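Local coordinates for sporulation inhibitor of replication protein SirA (Bacillus subtilis, PDB 4TPS), which inhibits the initiation of DNA replication during sporulation, binding domain I of the initiator DnaA and preventing excessive chromosome replication, at residues 95-100 with 110-115; 87-92 with 118-123. One frame throughout, in Å; residues are numbered along the deposited sequence.

In the fold
Contact 1 (95-100 with 110-115) and contact 2 (87-92 with 118-123) lie on the same side of the chain's centre, their own centres about 7 Å apart. Strands 86-90, 96-103 and 106-113 are consecutive antiparallel neighbours in one sheet, and helix 116-128 follows directly. Contact 1 pairs the two strands of the hairpin; contact 2 sets the helix on the face of strand 86-90, so that along the chain the hairpin is nested within the loop that contact 2 closes. They touch directly: Ala-98 O probably accepts a hydrogen bond from Ile-89 N at 2.9 Å. Together they describe a local sheet-and-helix layer, with the helix folding back across the strands that precede it.

Contact 1 of 2, residues 95-100 with 110-115; sequences KGHATF and VASGDY
Lys-95 and Asp-114 meet at the open end of the hairpin, where strand 96-103 begins and strand 106-113 has just ended. The firm link is backbone: Asp-114 N donates to Lys-95 O at 2.8 Å, almost straight at 178°. The aspartate side chain runs at a slant to the lysine's, Asp-114 OD2 lying 3.4 Å from Lys-95 CD. This is not a salt bridge, because Lys-95 NZ stands 5.3 Å from Asp-114 OD2; the lysine chain bends at chi3 and chi4, carrying NZ to a hydrogen bond with Pro-92 O instead. The opposite charges may still attract weakly.

The two strands form an antiparallel beta hairpin: the axes of 96-100 and 110-113 come within 4.6 Å and their directions are 177° apart. His-97 with Ser-112 and Thr-99 with Val-110 are hydrogen-bonded pairs, each with reciprocal N-H to O bonds. Between them Ala-98 and Ala-111 make a non-hydrogen-bonded pair, with CB atoms 3.9 Å apart on the face covered by helix 116-128.

Val-110, with as much surface buried as Lys-95, is held mainly through its backbone: Val-110 O receives Thr-99 N at 2.8 Å, while its N donates to Thr-99 O. On the opposite face from the alanines, with Val-110 and Thr-99, Ser-112 OG sits 3.7 Å from His-97 CB and near the imidazole plane, at the ring's edge. The hydroxyl makes no hydrogen bond to the ring, whose ND1 is engaged by Arg-88 NH2. At the non-hydrogen-bonded pair Gly-96 and Gly-113 the CA atoms approach to 4.0 Å, and a CB on either would collide with the opposite strand.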
loop_
_atom_site.group_PDB
_atom_site.type_symbol
_atom_site.label_atom_id
_atom_site.label_comp_id
_atom_site.label_asym_id
_atom_site.label_seq_id
_atom_site.Cartn_x
_atom_site.Cartn_y
_atom_site.Cartn_z
ATOM N N LYS A 95 -18.066 29.635 -0.386
ATOM C CA LYS A 95 -18.717 28.347 -0.120
ATOM C C LYS A 95 -17.816 27.323 0.540
ATOM O O LYS A 95 -18.287 26.247 0.952
ATOM C CB LYS A 95 -19.299 27.810 -1.444
ATOM C CG LYS A 95 -20.514 28.595 -1.995
ATOM C CD LYS A 95 -21.226 27.822 -3.108
ATOM C CE LYS A 95 -20.321 27.271 -4.217
ATOM N NZ LYS A 95 -19.524 28.351 -4.905
ATOM N N GLY A 96 -16.517 27.613 0.603
ATOM C CA GLY A 96 -15.581 26.663 1.222
ATOM C C GLY A 96 -14.112 26.874 0.933
ATOM O O GLY A 96 -13.708 27.830 0.268
ATOM N N HIS A 97 -13.317 25.927 1.413
ATOM C CA HIS A 97 -11.850 26.024 1.375
ATOM C C HIS A 97 -11.247 24.641 1.267
ATOM O O HIS A 97 -11.750 23.725 1.863
ATOM C CB HIS A 97 -11.275 26.668 2.659
ATOM C CG HIS A 97 -11.777 28.031 2.915
ATOM N ND1 HIS A 97 -11.165 29.165 2.440
ATOM C CD2 HIS A 97 -12.861 28.436 3.600
ATOM C CE1 HIS A 97 -11.879 30.226 2.800
ATOM N NE2 HIS A 97 -12.903 29.805 3.518
ATOM N N ALA A 98 -10.137 24.511 0.577
ATOM C CA ALA A 98 -9.408 23.204 0.583
ATOM C C ALA A 98 -7.942 23.409 0.331
ATOM O O ALA A 98 -7.544 24.304 -0.406
ATOM C CB ALA A 98 -9.978 22.230 -0.431
ATOM N N THR A 99 -7.160 22.560 0.974
ATOM C CA THR A 99 -5.720 22.452 0.862
ATOM C C THR A 99 -5.341 21.130 0.289
ATOM O O THR A 99 -5.855 20.122 0.755
ATOM C CB THR A 99 -5.053 22.625 2.273
ATOM O OG1 THR A 99 -5.575 23.808 2.925
ATOM C CG2 THR A 99 -3.515 22.712 2.169
ATOM N N PHE A 100 -4.403 21.161 -0.663
ATOM C CA PHE A 100 -3.867 19.956 -1.369
ATOM C C PHE A 100 -2.375 19.950 -1.166
ATOM O O PHE A 100 -1.700 20.959 -1.460
ATOM C CB PHE A 100 -4.242 20.068 -2.846
ATOM C CG PHE A 100 -3.672 18.976 -3.741
ATOM C CD1 PHE A 100 -2.380 19.081 -4.237
ATOM C CD2 PHE A 100 -4.454 17.896 -4.110
ATOM C CE1 PHE A 100 -1.883 18.112 -5.094
ATOM C CE2 PHE A 100 -3.934 16.947 -4.956
ATOM C CZ PHE A 100 -2.649 17.065 -5.434
ATOM N N VAL A 110 -7.159 18.681 2.949
ATOM C CA VAL A 110 -8.031 19.147 4.040
ATOM C C VAL A 110 -9.065 20.060 3.421
ATOM O O VAL A 110 -8.733 20.896 2.663
ATOM C CB VAL A 110 -7.203 19.906 5.137
ATOM C CG1 VAL A 110 -8.131 20.453 6.212
ATOM C CG2 VAL A 110 -6.125 19.007 5.707
ATOM N N ALA A 111 -10.347 19.850 3.735
ATOM C CA ALA A 111 -11.416 20.638 3.184
ATOM C C ALA A 111 -12.491 21.032 4.180
ATOM O O ALA A 111 -12.800 20.279 5.064
ATOM C CB ALA A 111 -12.051 19.925 1.995
ATOM N N SER A 112 -13.102 22.191 3.947
ATOM C CA SER A 112 -14.221 22.714 4.757
ATOM C C SER A 112 -15.255 23.368 3.867
ATOM O O SER A 112 -14.930 23.801 2.792
ATOM C CB SER A 112 -13.729 23.693 5.811
ATOM O OG SER A 112 -13.242 24.852 5.234
ATOM N N GLY A 113 -16.481 23.488 4.363
ATOM C CA GLY A 113 -17.547 24.024 3.575
ATOM C C GLY A 113 -18.144 23.002 2.638
ATOM O O GLY A 113 -18.214 21.823 2.982
ATOM N N ASP A 114 -18.631 23.471 1.489
ATOM C CA ASP A 114 -19.305 22.638 0.506
ATOM C C ASP A 114 -18.352 21.535 0.035
ATOM O O ASP A 114 -17.110 21.761 -0.062
ATOM C CB ASP A 114 -19.762 23.500 -0.688
ATOM C CG ASP A 114 -21.026 24.297 -0.400
ATOM O OD1 ASP A 114 -21.506 24.293 0.782
ATOM O OD2 ASP A 114 -21.561 24.877 -1.389
ATOM N N TYR A 115 -18.893 20.349 -0.247
ATOM C CA TYR A 115 -18.116 19.223 -0.779
ATOM C C TYR A 115 -17.501 19.514 -2.137
ATOM O O TYR A 115 -16.556 18.794 -2.586
ATOM C CB TYR A 115 -19.022 17.969 -0.835
ATOM C CG TYR A 115 -19.200 17.284 0.510
ATOM C CD1 TYR A 115 -18.111 16.716 1.162
ATOM C CD2 TYR A 115 -20.460 17.167 1.118
ATOM C CE1 TYR A 115 -18.269 16.060 2.380
ATOM C CE2 TYR A 115 -20.614 16.507 2.344
ATOM C CZ TYR A 115 -19.505 15.978 2.974
ATOM O OH TYR A 115 -19.613 15.310 4.162
#

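Contact 2 of 2, residues 87-92 with 118-123; sequences YRIALP and ETIFFE
Ile-120 reaches from helix 118-123 to both Leu-91 and Ile-89 of the facing segment. Ile-120 CD1 and Leu-91 CD2 overlap side by side as the two chains run opposite ways, and at 3.5 Å they are tighter than usual for two carbons. The same CD1 and the branch methyl CG2 each touch Ile-89 CD1, the two isoleucines meeting at a slant; Ile-120 CG2 is 4.0 Å from Ile-89 CD1. Leu-75 of helix 64-75 also touches Ile-120.

Next in sequence, Phe-121 meets Ile-89 from the opposite direction. Phe-121 CZ lies 3.7 Å from Ile-89 CG2, while Phe-121 CE2 is 3.8 Å from Ile-89 CD1. Two torsions of Ile-89 explain this double grip: CG1 sits between the backbone N and carbonyl carbon (chi1 67°), and the extended chi2 (178°) carries CD1 on to Ile-120 as well as to the ring. On the ring's other side, Phe-121 CE1 stands 4.2 Å from Tyr-87 CB; the tyrosine hydroxyl itself leads away to His-68. Phe-100 and Ala-98 of the neighbouring strand also meet the Phe-121 ring.

This is helix-on-sheet packing: the axes of strand 87-90 and helix 118-123 come no nearer than 10.0 Å, a spacing bridged mainly by side chains. An alanine in place of Ile-89 would keep neither CG2 nor CD1, and would probably open a gap beside the CZ and CE2 end of Phe-121 and leave Ile-120 without its isoleucine neighbour. No hydrogen bond crosses between the segments, which implies that their mutual hold rests on hydrophobic burial, with aliphatic chains packed against one another and against the Phe-121 ring.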
loop_
_atom_site.group_PDB
_atom_site.type_symbol
_atom_site.label_atom_id
_atom_site.label_comp_id
_atom_site.label_asym_id
_atom_site.label_seq_id
_atom_site.Cartn_x
_atom_site.Cartn_y
_atom_site.Cartn_z
ATOM N N TYR A 87 -1.153 23.417 -2.683
ATOM C CA TYR A 87 -2.150 24.259 -3.335
ATOM C C TYR A 87 -3.274 24.530 -2.397
ATOM O O TYR A 87 -3.729 23.653 -1.723
ATOM C CB TYR A 87 -2.671 23.613 -4.624
ATOM C CG TYR A 87 -1.669 23.593 -5.781
ATOM C CD1 TYR A 87 -0.586 22.743 -5.771
ATOM C CD2 TYR A 87 -1.825 24.427 -6.882
ATOM C CE1 TYR A 87 0.301 22.731 -6.817
ATOM C CE2 TYR A 87 -0.945 24.406 -7.944
ATOM C CZ TYR A 87 0.130 23.569 -7.891
ATOM O OH TYR A 87 1.004 23.542 -8.948
ATOM N N ARG A 88 -3.739 25.765 -2.369
ATOM C CA ARG A 88 -4.819 26.150 -1.477
ATOM C C ARG A 88 -5.847 26.893 -2.308
ATOM O O ARG A 88 -5.494 27.794 -3.068
ATOM C CB ARG A 88 -4.253 27.041 -0.315
ATOM C CG ARG A 88 -5.277 27.726 0.578
ATOM C CD ARG A 88 -5.963 26.804 1.492
ATOM N NE ARG A 88 -6.613 27.452 2.643
ATOM C CZ ARG A 88 -7.722 28.162 2.636
ATOM N NH1 ARG A 88 -8.124 28.589 3.805
ATOM N NH2 ARG A 88 -8.426 28.422 1.511
ATOM N N ILE A 89 -7.102 26.563 -2.142
ATOM C CA ILE A 89 -8.182 27.167 -2.871
ATOM C C ILE A 89 -9.298 27.651 -1.970
ATOM O O ILE A 89 -9.530 27.118 -0.895
ATOM C CB ILE A 89 -8.791 26.221 -3.932
ATOM C CG1 ILE A 89 -9.506 25.037 -3.285
ATOM C CG2 ILE A 89 -7.714 25.726 -4.869
ATOM C CD1 ILE A 89 -10.160 24.130 -4.278
ATOM N N ALA A 90 -9.998 28.716 -2.432
ATOM C CA ALA A 90 -11.229 29.182 -1.780
ATOM C C ALA A 90 -12.323 29.181 -2.854
ATOM O O ALA A 90 -12.077 29.617 -3.966
ATOM C CB ALA A 90 -11.060 30.553 -1.121
ATOM N N LEU A 91 -13.445 28.536 -2.559
ATOM C CA LEU A 91 -14.550 28.468 -3.501
ATOM C C LEU A 91 -15.250 29.801 -3.728
ATOM O O LEU A 91 -15.310 30.622 -2.815
ATOM C CB LEU A 91 -15.577 27.479 -2.986
ATOM C CG LEU A 91 -15.198 26.021 -2.870
ATOM C CD1 LEU A 91 -16.425 25.275 -2.358
ATOM C CD2 LEU A 91 -14.810 25.560 -4.257
ATOM N N PRO A 92 -15.841 29.982 -4.950
ATOM C CA PRO A 92 -16.624 31.191 -5.211
ATOM C C PRO A 92 -17.752 31.317 -4.239
ATOM O O PRO A 92 -18.223 30.292 -3.658
ATOM C CB PRO A 92 -17.229 30.933 -6.584
ATOM C CG PRO A 92 -16.312 30.007 -7.263
ATOM C CD PRO A 92 -15.687 29.163 -6.182
ATOM N N GLU A 118 -13.197 19.803 -1.942
ATOM C CA GLU A 118 -12.333 18.654 -2.240
ATOM C C GLU A 118 -12.574 18.098 -3.646
ATOM O O GLU A 118 -11.639 17.588 -4.279
ATOM C CB GLU A 118 -12.409 17.507 -1.192
ATOM C CG GLU A 118 -13.770 16.912 -0.907
ATOM C CD GLU A 118 -14.410 17.563 0.302
ATOM O OE1 GLU A 118 -14.715 18.782 0.198
ATOM O OE2 GLU A 118 -14.606 16.877 1.325
ATOM N N THR A 119 -13.801 18.280 -4.153
ATOM C CA THR A 119 -14.181 17.752 -5.452
ATOM C C THR A 119 -13.316 18.395 -6.543
ATOM O O THR A 119 -12.989 17.750 -7.527
ATOM C CB THR A 119 -15.679 17.985 -5.711
ATOM O OG1 THR A 119 -16.431 17.184 -4.771
ATOM C CG2 THR A 119 -16.044 17.593 -7.126
ATOM N N ILE A 120 -12.976 19.670 -6.383
ATOM C CA ILE A 120 -12.119 20.328 -7.366
ATOM C C ILE A 120 -10.783 19.543 -7.548
ATOM O O ILE A 120 -10.346 19.279 -8.678
ATOM C CB ILE A 120 -11.892 21.810 -7.016
ATOM C CG1 ILE A 120 -13.200 22.588 -7.354
ATOM C CG2 ILE A 120 -10.735 22.388 -7.783
ATOM C CD1 ILE A 120 -13.190 24.007 -6.936
ATOM N N PHE A 121 -10.199 19.135 -6.423
ATOM C CA PHE A 121 -8.972 18.357 -6.459
ATOM C C PHE A 121 -9.214 16.914 -6.941
ATOM O O PHE A 121 -8.441 16.383 -7.742
ATOM C CB PHE A 121 -8.290 18.385 -5.110
ATOM C CG PHE A 121 -7.741 19.757 -4.723
ATOM C CD1 PHE A 121 -6.817 20.387 -5.511
ATOM C CD2 PHE A 121 -8.111 20.353 -3.544
ATOM C CE1 PHE A 121 -6.287 21.631 -5.191
ATOM C CE2 PHE A 121 -7.600 21.598 -3.193
ATOM C CZ PHE A 121 -6.686 22.224 -4.025
ATOM N N PHE A 122 -10.290 16.297 -6.475
ATOM C CA PHE A 122 -10.597 14.913 -6.834
ATOM C C PHE A 122 -10.834 14.828 -8.325
ATOM O O PHE A 122 -10.501 13.814 -8.938
ATOM C CB PHE A 122 -11.833 14.325 -6.122
ATOM C CG PHE A 122 -11.682 14.118 -4.613
ATOM C CD1 PHE A 122 -10.460 13.959 -4.020
ATOM C CD2 PHE A 122 -12.826 13.940 -3.821
ATOM C CE1 PHE A 122 -10.342 13.764 -2.660
ATOM C CE2 PHE A 122 -12.716 13.730 -2.460
ATOM C CZ PHE A 122 -11.457 13.585 -1.888
ATOM N N GLU A 123 -11.448 15.840 -8.920
ATOM C CA GLU A 123 -11.693 15.824 -10.371
ATOM C C GLU A 123 -10.356 15.857 -11.153
ATOM O O GLU A 123 -10.213 15.157 -12.152
ATOM C CB GLU A 123 -12.531 17.025 -10.793
ATOM C CG GLU A 123 -13.083 16.881 -12.179
ATOM C CD GLU A 123 -14.315 15.952 -12.272
ATOM O OE1 GLU A 123 -14.933 15.936 -13.355
ATOM O OE2 GLU A 123 -14.686 15.220 -11.316
#